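Long-range contacts in 2-oxo-1,2-dihydroquinoline 8-monooxygenase, oxygenase component (Pseudomonas putida, PDB 1Z02), which hydroxylates 2-oxo-1,2-dihydroquinoline at position 8 as the oxygenase part of a Rieske-type monooxygenase, with a [2Fe-2S] cluster and a mononuclear iron: residues A47-V58 / L70-F78; Q59-P67 / W317-T325. One frame throughout, in Å; residues are numbered along the deposited sequence.

Contact 1: residues A47-V58 / L70-F78; sequences ALFTHELEEDQV and LRRVNGKVF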
loop_
_atom_site.group_PDB
_atom_site.type_symbol
_atom_site.label_atom_id
_atom_site.label_comp_id
_atom_site.label_asym_id
_atom_site.label_seq_id
_atom_site.Cartn_x
_atom_site.Cartn_y
_atom_site.Cartn_z
ATOM N N ALA A 47 3.461 -16.068 -23.096
ATOM C CA ALA A 47 2.385 -16.001 -22.112
ATOM C C ALA A 47 2.490 -17.083 -21.044
ATOM O O ALA A 47 2.391 -16.806 -19.841
ATOM C CB ALA A 47 1.023 -16.101 -22.816
ATOM N N LEU A 48 2.674 -18.321 -21.487
ATOM C CA LEU A 48 2.761 -19.454 -20.570
ATOM C C LEU A 48 3.512 -20.588 -21.236
ATOM O O LEU A 48 3.611 -20.630 -22.458
ATOM C CB LEU A 48 1.352 -19.961 -20.223
ATOM C CG LEU A 48 0.374 -19.080 -19.443
ATOM C CD1 LEU A 48 -1.023 -19.659 -19.543
ATOM C CD2 LEU A 48 0.818 -18.981 -17.998
ATOM N N PHE A 49 4.058 -21.491 -20.432
ATOM C CA PHE A 49 4.725 -22.662 -20.974
ATOM C C PHE A 49 3.565 -23.585 -21.322
ATOM O O PHE A 49 2.499 -23.514 -20.710
ATOM C CB PHE A 49 5.606 -23.344 -19.924
ATOM C CG PHE A 49 6.930 -22.668 -19.701
ATOM C CD1 PHE A 49 7.229 -22.092 -18.467
ATOM C CD2 PHE A 49 7.887 -22.622 -20.716
ATOM C CE1 PHE A 49 8.466 -21.474 -18.243
ATOM C CE2 PHE A 49 9.130 -22.005 -20.505
ATOM C CZ PHE A 49 9.417 -21.430 -19.262
ATOM N N THR A 50 3.760 -24.449 -22.304
ATOM C CA THR A 50 2.715 -25.372 -22.701
ATOM C C THR A 50 2.198 -26.181 -21.511
ATOM O O THR A 50 0.994 -26.415 -21.391
ATOM C CB THR A 50 3.241 -26.318 -23.806
ATOM O OG1 THR A 50 3.455 -25.566 -25.011
ATOM C CG2 THR A 50 2.259 -27.441 -24.077
ATOM N N HIS A 51 3.100 -26.587 -20.623
ATOM C CA HIS A 51 2.698 -27.382 -19.468
ATOM C C HIS A 51 1.822 -26.611 -18.482
ATOM O O HIS A 51 1.230 -27.199 -17.576
ATOM C CB HIS A 51 3.929 -27.976 -18.763
ATOM C CG HIS A 51 4.852 -26.962 -18.165
ATOM N ND1 HIS A 51 4.536 -26.241 -17.031
ATOM C CD2 HIS A 51 6.102 -26.580 -18.517
ATOM C CE1 HIS A 51 5.554 -25.462 -16.711
ATOM N NE2 HIS A 51 6.518 -25.649 -17.597
ATOM N N GLU A 52 1.715 -25.299 -18.669
ATOM C CA GLU A 52 0.888 -24.492 -17.783
ATOM C C GLU A 52 -0.548 -24.386 -18.285
ATOM O O GLU A 52 -1.380 -23.736 -17.652
ATOM C CB GLU A 52 1.477 -23.094 -17.642
ATOM C CG GLU A 52 2.740 -23.034 -16.822
ATOM C CD GLU A 52 3.286 -21.624 -16.696
ATOM O OE1 GLU A 52 3.813 -21.103 -17.696
ATOM O OE2 GLU A 52 3.183 -21.033 -15.597
ATOM N N LEU A 53 -0.837 -25.027 -19.417
ATOM C CA LEU A 53 -2.172 -24.987 -20.008
ATOM C C LEU A 53 -2.480 -26.327 -20.685
ATOM O O LEU A 53 -2.112 -26.549 -21.834
ATOM C CB LEU A 53 -2.247 -23.849 -21.034
ATOM C CG LEU A 53 -3.374 -22.799 -21.080
ATOM C CD1 LEU A 53 -4.208 -22.957 -22.273
ATOM C CD2 LEU A 53 -4.159 -22.777 -19.840
ATOM N N GLU A 54 -3.134 -27.223 -19.955
ATOM C CA GLU A 54 -3.495 -28.532 -20.494
ATOM C C GLU A 54 -4.877 -28.441 -21.135
ATOM O O GLU A 54 -5.550 -27.414 -21.018
ATOM C CB GLU A 54 -3.499 -29.569 -19.374
ATOM C CG GLU A 54 -2.153 -29.710 -18.696
ATOM C CD GLU A 54 -2.176 -30.699 -17.546
ATOM O OE1 GLU A 54 -1.116 -30.894 -16.917
ATOM O OE2 GLU A 54 -3.249 -31.281 -17.269
ATOM N N GLU A 55 -5.299 -29.512 -21.804
ATOM C CA GLU A 55 -6.597 -29.521 -22.466
ATOM C C GLU A 55 -7.707 -29.109 -21.507
ATOM O O GLU A 55 -7.827 -29.661 -20.417
ATOM C CB GLU A 55 -6.900 -30.912 -23.024
ATOM C CG GLU A 55 -8.222 -31.005 -23.774
ATOM C CD GLU A 55 -8.212 -30.273 -25.108
ATOM O OE1 GLU A 55 -9.303 -30.108 -25.703
ATOM O OE2 GLU A 55 -7.127 -29.873 -25.572
ATOM N N ASP A 56 -8.511 -28.136 -21.921
ATOM C CA ASP A 56 -9.630 -27.648 -21.118
ATOM C C ASP A 56 -9.243 -26.777 -19.937
ATOM O O ASP A 56 -10.100 -26.388 -19.143
ATOM C CB ASP A 56 -10.488 -28.817 -20.627
ATOM C CG ASP A 56 -11.654 -29.118 -21.556
ATOM O OD1 ASP A 56 -12.265 -30.201 -21.401
ATOM O OD2 ASP A 56 -11.971 -28.274 -22.427
ATOM N N GLN A 57 -7.960 -26.462 -19.813
ATOM C CA GLN A 57 -7.528 -25.611 -18.717
ATOM C C GLN A 57 -7.686 -24.150 -19.140
ATOM O O GLN A 57 -7.536 -23.813 -20.317
ATOM C CB GLN A 57 -6.072 -25.898 -18.353
ATOM C CG GLN A 57 -5.650 -25.260 -17.038
ATOM C CD GLN A 57 -4.236 -25.606 -16.639
ATOM O OE1 GLN A 57 -3.625 -26.519 -17.196
ATOM N NE2 GLN A 57 -3.706 -24.882 -15.657
ATOM N N VAL A 58 -8.019 -23.297 -18.177
ATOM C CA VAL A 58 -8.197 -21.870 -18.418
ATOM C C VAL A 58 -7.258 -21.145 -17.474
ATOM O O VAL A 58 -7.125 -21.530 -16.318
ATOM C CB VAL A 58 -9.649 -21.430 -18.131
ATOM C CG1 VAL A 58 -9.766 -19.899 -18.217
ATOM C CG2 VAL A 58 -10.586 -22.084 -19.142
ATOM N N LEU A 70 -6.597 -17.373 -21.269
ATOM C CA LEU A 70 -6.315 -18.385 -22.285
ATOM C C LEU A 70 -6.986 -19.713 -21.961
ATOM O O LEU A 70 -7.169 -20.070 -20.794
ATOM C CB LEU A 70 -4.804 -18.627 -22.423
ATOM C CG LEU A 70 -3.854 -17.476 -22.768
ATOM C CD1 LEU A 70 -3.516 -16.685 -21.525
ATOM C CD2 LEU A 70 -2.599 -18.044 -23.383
ATOM N N ARG A 71 -7.360 -20.432 -23.011
ATOM C CA ARG A 71 -7.987 -21.739 -22.864
ATOM C C ARG A 71 -7.553 -22.650 -23.998
ATOM O O ARG A 71 -7.452 -22.210 -25.143
ATOM C CB ARG A 71 -9.517 -21.636 -22.877
ATOM C CG ARG A 71 -10.195 -23.002 -22.713
ATOM C CD ARG A 71 -11.677 -22.976 -23.030
ATOM N NE ARG A 71 -12.268 -24.303 -22.855
ATOM C CZ ARG A 71 -13.439 -24.682 -23.366
ATOM N NH1 ARG A 71 -13.891 -25.909 -23.149
ATOM N NH2 ARG A 71 -14.155 -23.845 -24.104
ATOM N N ARG A 72 -7.278 -23.911 -23.684
ATOM C CA ARG A 72 -6.884 -24.856 -24.724
ATOM C C ARG A 72 -8.068 -25.762 -25.026
ATOM O O ARG A 72 -8.611 -26.397 -24.125
ATOM C CB ARG A 72 -5.700 -25.717 -24.285
ATOM C CG ARG A 72 -5.239 -26.697 -25.371
ATOM C CD ARG A 72 -4.234 -27.717 -24.839
ATOM N NE ARG A 72 -3.001 -27.109 -24.329
ATOM C CZ ARG A 72 -2.041 -26.598 -25.096
ATOM N NH1 ARG A 72 -0.964 -26.063 -24.542
ATOM N NH2 ARG A 72 -2.149 -26.626 -26.418
ATOM N N VAL A 73 -8.480 -25.801 -26.288
ATOM C CA VAL A 73 -9.592 -26.646 -26.694
ATOM C C VAL A 73 -9.195 -27.444 -27.929
ATOM O O VAL A 73 -8.807 -26.872 -28.947
ATOM C CB VAL A 73 -10.841 -25.822 -27.019
ATOM C CG1 VAL A 73 -11.996 -26.758 -27.346
ATOM C CG2 VAL A 73 -11.210 -24.967 -25.839
ATOM N N ASN A 74 -9.303 -28.767 -27.832
ATOM C CA ASN A 74 -8.932 -29.653 -28.931
ATOM C C ASN A 74 -7.481 -29.414 -29.324
ATOM O O ASN A 74 -7.143 -29.390 -30.505
ATOM C CB ASN A 74 -9.834 -29.429 -30.148
ATOM C CG ASN A 74 -11.298 -29.738 -29.860
ATOM O OD1 ASN A 74 -11.624 -30.738 -29.216
ATOM N ND2 ASN A 74 -12.187 -28.882 -30.348
ATOM N N GLY A 75 -6.626 -29.230 -28.325
ATOM C CA GLY A 75 -5.220 -29.012 -28.596
ATOM C C GLY A 75 -4.838 -27.594 -28.958
ATOM O O GLY A 75 -3.665 -27.231 -28.863
ATOM N N LYS A 76 -5.809 -26.783 -29.362
ATOM C CA LYS A 76 -5.512 -25.406 -29.737
ATOM C C LYS A 76 -5.792 -24.394 -28.619
ATOM O O LYS A 76 -6.816 -24.467 -27.939
ATOM C CB LYS A 76 -6.301 -25.027 -30.992
ATOM C CG LYS A 76 -5.893 -23.696 -31.585
ATOM C CD LYS A 76 -6.685 -23.373 -32.839
ATOM C CE LYS A 76 -6.281 -22.013 -33.411
ATOM N NZ LYS A 76 -7.092 -21.641 -34.608
ATOM N N VAL A 77 -4.872 -23.449 -28.441
ATOM C CA VAL A 77 -5.005 -22.415 -27.412
ATOM C C VAL A 77 -5.571 -21.112 -27.969
ATOM O O VAL A 77 -5.145 -20.637 -29.025
ATOM C CB VAL A 77 -3.638 -22.088 -26.760
ATOM C CG1 VAL A 77 -3.801 -21.012 -25.705
ATOM C CG2 VAL A 77 -3.052 -23.331 -26.140
ATOM N N PHE A 78 -6.523 -20.531 -27.245
ATOM C CA PHE A 78 -7.138 -19.269 -27.647
ATOM C C PHE A 78 -6.912 -18.235 -26.558
ATOM O O PHE A 78 -6.813 -18.578 -25.380
ATOM C CB PHE A 78 -8.646 -19.439 -27.878
ATOM C CG PHE A 78 -8.980 -20.361 -29.015
ATOM C CD1 PHE A 78 -8.976 -21.740 -28.835
ATOM C CD2 PHE A 78 -9.254 -19.850 -30.279
ATOM C CE1 PHE A 78 -9.237 -22.598 -29.899
ATOM C CE2 PHE A 78 -9.514 -20.701 -31.353
ATOM C CZ PHE A 78 -9.505 -22.078 -31.160
HETATM O O HOH W 1 -12.030 -25.806 -20.488
#
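The carbonyl oxygen of Leu53 is gripped side-on by the guanidinium of Arg72, from NE at 2.7 Å and from NH1 at 3.0 Å, within 3° of its plane. The Arg72 chain bends at its third torsion (chi3 -61°), swinging NH2 back to Gly75 O of its own hairpin at 2.9 Å, with one guanidinium face against Val77 CG2. An alanine here removes both donors, which would probably leave Leu53 O without these bonds and Glu143, salt-bridged to Arg72 NH1, with Thr50 OG1 but no charge partner. The carboxylate of Glu55 takes two backbone N-H groups of the type I' turn, OE1 that of Asn74 through its syn lone pair and OE2 that of Gly75 N at 2.9 Å. Asp56 N donates to Arg72 O (2.8 Å). Asp56 OD2 forms a salt bridge with Arg71 NH1 at 3.1 Å, met 34° outside the carboxylate plane, while Thr99 O holds Arg71 NH2; a water accepts from Arg71 NE and donates to Asp56 OD2. Leu53 CD1 rests 4.0 Å from Val77 CG1. From strand 43-49 the chain runs into strand 58-63, where Val58 and Arg71 form an antiparallel non-hydrogen-bonded pair of the Rieske domain; strand 147-152 packs on Arg72 and Val77.

Contact 2: residues Q59-P67 / W317-T325; sequences QGIQICGVP and WYVPITDDT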
loop_
_atom_site.group_PDB
_atom_site.type_symbol
_atom_site.label_atom_id
_atom_site.label_comp_id
_atom_site.label_asym_id
_atom_site.label_seq_id
_atom_site.Cartn_x
_atom_site.Cartn_y
_atom_site.Cartn_z
ATOM N N GLN A 59 -6.606 -20.097 -17.963
ATOM C CA GLN A 59 -5.665 -19.352 -17.135
ATOM C C GLN A 59 -5.619 -17.868 -17.489
ATOM O O GLN A 59 -5.540 -17.502 -18.664
ATOM C CB GLN A 59 -4.261 -19.943 -17.287
ATOM C CG GLN A 59 -3.206 -19.230 -16.454
ATOM C CD GLN A 59 -3.350 -19.506 -14.975
ATOM O OE1 GLN A 59 -3.255 -20.652 -14.538
ATOM N NE2 GLN A 59 -3.574 -18.455 -14.189
ATOM N N GLY A 60 -5.659 -17.018 -16.470
ATOM C CA GLY A 60 -5.602 -15.586 -16.704
ATOM C C GLY A 60 -4.234 -15.013 -16.371
ATOM O O GLY A 60 -3.592 -15.442 -15.403
ATOM N N ILE A 61 -3.784 -14.055 -17.180
ATOM C CA ILE A 61 -2.499 -13.377 -16.995
ATOM C C ILE A 61 -2.693 -11.892 -17.297
ATOM O O ILE A 61 -3.815 -11.435 -17.551
ATOM C CB ILE A 61 -1.410 -13.929 -17.959
ATOM C CG1 ILE A 61 -1.846 -13.730 -19.412
ATOM C CG2 ILE A 61 -1.171 -15.394 -17.686
ATOM C CD1 ILE A 61 -0.865 -14.293 -20.429
ATOM N N GLN A 62 -1.606 -11.134 -17.257
ATOM C CA GLN A 62 -1.667 -9.708 -17.564
ATOM C C GLN A 62 -0.347 -9.287 -18.197
ATOM O O GLN A 62 0.724 -9.518 -17.631
ATOM C CB GLN A 62 -1.934 -8.870 -16.297
ATOM C CG GLN A 62 -2.328 -7.428 -16.622
ATOM C CD GLN A 62 -2.638 -6.575 -15.404
ATOM O OE1 GLN A 62 -3.237 -5.513 -15.531
ATOM N NE2 GLN A 62 -2.219 -7.021 -14.229
ATOM N N ILE A 63 -0.438 -8.678 -19.379
ATOM C CA ILE A 63 0.728 -8.217 -20.126
ATOM C C ILE A 63 0.466 -6.815 -20.675
ATOM O O ILE A 63 -0.588 -6.558 -21.259
ATOM C CB ILE A 63 1.057 -9.172 -21.304
ATOM C CG1 ILE A 63 1.420 -10.562 -20.764
ATOM C CG2 ILE A 63 2.221 -8.599 -22.120
ATOM C CD1 ILE A 63 1.583 -11.615 -21.850
ATOM N N CYS A 64 1.426 -5.914 -20.495
ATOM C CA CYS A 64 1.276 -4.525 -20.928
ATOM C C CYS A 64 0.006 -3.908 -20.351
ATOM O O CYS A 64 -0.642 -3.086 -20.999
ATOM C CB CYS A 64 1.252 -4.413 -22.453
ATOM S SG CYS A 64 2.883 -4.691 -23.233
ATOM N N GLY A 65 -0.338 -4.317 -19.131
ATOM C CA GLY A 65 -1.527 -3.804 -18.473
ATOM C C GLY A 65 -2.835 -4.422 -18.967
ATOM O O GLY A 65 -3.900 -4.171 -18.403
ATOM N N VAL A 66 -2.751 -5.240 -20.015
ATOM C CA VAL A 66 -3.925 -5.883 -20.594
ATOM C C VAL A 66 -4.206 -7.256 -19.990
ATOM O O VAL A 66 -3.373 -8.162 -20.047
ATOM C CB VAL A 66 -3.755 -6.081 -22.120
ATOM C CG1 VAL A 66 -5.018 -6.683 -22.706
ATOM C CG2 VAL A 66 -3.434 -4.756 -22.785
ATOM N N PRO A 67 -5.383 -7.414 -19.375
ATOM C CA PRO A 67 -5.771 -8.691 -18.773
ATOM C C PRO A 67 -6.142 -9.674 -19.895
ATOM O O PRO A 67 -6.970 -9.368 -20.764
ATOM C CB PRO A 67 -6.958 -8.309 -17.887
ATOM C CG PRO A 67 -7.554 -7.146 -18.596
ATOM C CD PRO A 67 -6.367 -6.359 -19.079
ATOM N N TRP A 317 13.044 -12.707 -21.552
ATOM C CA TRP A 317 12.000 -11.732 -21.822
ATOM C C TRP A 317 11.793 -11.019 -20.488
ATOM O O TRP A 317 12.074 -11.585 -19.435
ATOM C CB TRP A 317 10.701 -12.430 -22.229
ATOM C CG TRP A 317 10.660 -12.913 -23.646
ATOM C CD1 TRP A 317 10.176 -12.232 -24.725
ATOM C CD2 TRP A 317 11.097 -14.190 -24.137
ATOM N NE1 TRP A 317 10.277 -13.005 -25.858
ATOM C CE2 TRP A 317 10.839 -14.209 -25.525
ATOM C CE3 TRP A 317 11.675 -15.318 -23.536
ATOM C CZ2 TRP A 317 11.145 -15.317 -26.331
ATOM C CZ3 TRP A 317 11.979 -16.424 -24.335
ATOM C CH2 TRP A 317 11.712 -16.412 -25.720
ATOM N N TYR A 318 11.324 -9.781 -20.552
ATOM C CA TYR A 318 11.059 -8.961 -19.374
ATOM C C TYR A 318 9.696 -8.368 -19.711
ATOM O O TYR A 318 9.558 -7.180 -20.008
ATOM C CB TYR A 318 12.140 -7.879 -19.241
ATOM C CG TYR A 318 13.537 -8.408 -19.539
ATOM C CD1 TYR A 318 14.001 -8.504 -20.846
ATOM C CD2 TYR A 318 14.366 -8.880 -18.520
ATOM C CE1 TYR A 318 15.247 -9.061 -21.132
ATOM C CE2 TYR A 318 15.624 -9.438 -18.798
ATOM C CZ TYR A 318 16.052 -9.525 -20.108
ATOM O OH TYR A 318 17.276 -10.083 -20.404
ATOM N N VAL A 319 8.696 -9.243 -19.691
ATOM C CA VAL A 319 7.333 -8.884 -20.052
ATOM C C VAL A 319 6.648 -7.953 -19.071
ATOM O O VAL A 319 6.446 -8.292 -17.908
ATOM C CB VAL A 319 6.467 -10.143 -20.229
ATOM C CG1 VAL A 319 5.101 -9.750 -20.800
ATOM C CG2 VAL A 319 7.195 -11.155 -21.149
ATOM N N PRO A 320 6.278 -6.755 -19.532
ATOM C CA PRO A 320 5.609 -5.822 -18.624
ATOM C C PRO A 320 4.249 -6.343 -18.195
ATOM O O PRO A 320 3.498 -6.897 -19.008
ATOM C CB PRO A 320 5.527 -4.528 -19.439
ATOM C CG PRO A 320 5.558 -4.984 -20.847
ATOM C CD PRO A 320 6.507 -6.151 -20.856
ATOM N N ILE A 321 3.957 -6.207 -16.903
ATOM C CA ILE A 321 2.682 -6.641 -16.350
ATOM C C ILE A 321 1.893 -5.358 -16.103
ATOM O O ILE A 321 0.778 -5.187 -16.608
ATOM C CB ILE A 321 2.880 -7.406 -15.031
ATOM C CG1 ILE A 321 3.645 -8.701 -15.305
ATOM C CG2 ILE A 321 1.523 -7.707 -14.398
ATOM C CD1 ILE A 321 4.025 -9.464 -14.071
ATOM N N THR A 322 2.489 -4.474 -15.305
ATOM C CA THR A 322 1.930 -3.158 -15.026
ATOM C C THR A 322 3.140 -2.271 -15.294
ATOM O O THR A 322 4.105 -2.713 -15.927
ATOM C CB THR A 322 1.452 -2.980 -13.555
ATOM O OG1 THR A 322 2.554 -3.161 -12.658
ATOM C CG2 THR A 322 0.339 -3.962 -13.228
ATOM N N ASP A 323 3.112 -1.029 -14.841
ATOM C CA ASP A 323 4.256 -0.165 -15.071
ATOM C C ASP A 323 5.337 -0.341 -14.010
ATOM O O ASP A 323 6.388 0.284 -14.095
ATOM C CB ASP A 323 3.810 1.294 -15.143
ATOM C CG ASP A 323 3.183 1.778 -13.851
ATOM O OD1 ASP A 323 2.616 0.959 -13.103
ATOM O OD2 ASP A 323 3.252 2.990 -13.597
ATOM N N ASP A 324 5.090 -1.171 -12.997
ATOM C CA ASP A 324 6.120 -1.386 -11.993
ATOM C C ASP A 324 6.346 -2.854 -11.633
ATOM O O ASP A 324 6.929 -3.158 -10.601
ATOM C CB ASP A 324 5.867 -0.538 -10.734
ATOM C CG ASP A 324 4.743 -1.063 -9.876
ATOM O OD1 ASP A 324 4.536 -0.485 -8.785
ATOM O OD2 ASP A 324 4.074 -2.038 -10.274
ATOM N N THR A 325 5.865 -3.758 -12.488
ATOM C CA THR A 325 6.074 -5.200 -12.319
ATOM C C THR A 325 6.219 -5.794 -13.709
ATOM O O THR A 325 5.668 -5.264 -14.677
ATOM C CB THR A 325 4.909 -5.929 -11.581
ATOM O OG1 THR A 325 3.679 -5.747 -12.288
ATOM C CG2 THR A 325 4.766 -5.408 -10.163
#
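Two backbone bonds join the turn at Cys64 and Gly65 to the segment around Pro320. Cys64 N donates to Pro320 O at 2.7 Å and nearly straight (166°), and Gly65 N donates to Ile321 O at 2.9 Å with a more bent N-H...O angle of 131°. Both donors stand well above the plane of the carbonyl they use. Ile63 CA adds a CA-H...O contact to Pro320 O, so that oxygen is approached from two successive residues. Ile63 to Val66 form a type I' turn, the tight reversal of a beta hairpin between strands 58-63 and 66-73 of the Rieske domain; its tip meets residues 319-322, to which strand 313-320 of the catalytic-domain sheet leads, and the axes of residues 59-63 and 317-320 stand at 96°. The contact is therefore an interface between domains rather than a shared sheet. Around the bonds the packing is mostly apolar. Val319 turns CG1 away from its backbone N, and this methyl presses on Ile63 CG2 at 3.4 Å, tighter than usual for two carbons. Cys64 SG lies 3.6 Å from Pro320 CG. The Gln62 side chain crosses that of Ile321 at about a right angle, and Gln62 O, buried here without a polar partner, faces Ile321 CG1 and CG2. Farther out, Tyr45 of strand 43-49 packs on both Cys64 and Val319, and Asp324 O accepts a hydrogen bond from Ser423 OG of a neighbouring subunit.

How the contacts relate
From the N terminus, after helices 24-27 and 31-34, the chain runs through strand 43-49 and the connection up to Val58, then enters strand 58-63, turns, and returns along strand 66-73 into the hairpin with strand 76-81. Contact 1 closes this short local loop, with only 11 residues between its segments. Contact 2 begins inside that loop, at 59-67, and closes some 250 residues later at 317-325, so the two contacts cross along the chain. Contact 1 holds elements of the Rieske domain together, whereas contact 2 ties that domain to the seven-stranded sheet of the catalytic domain. Their centres are about 18 Å apart, yet they meet where Ala47 and Leu70 pack on Ile61.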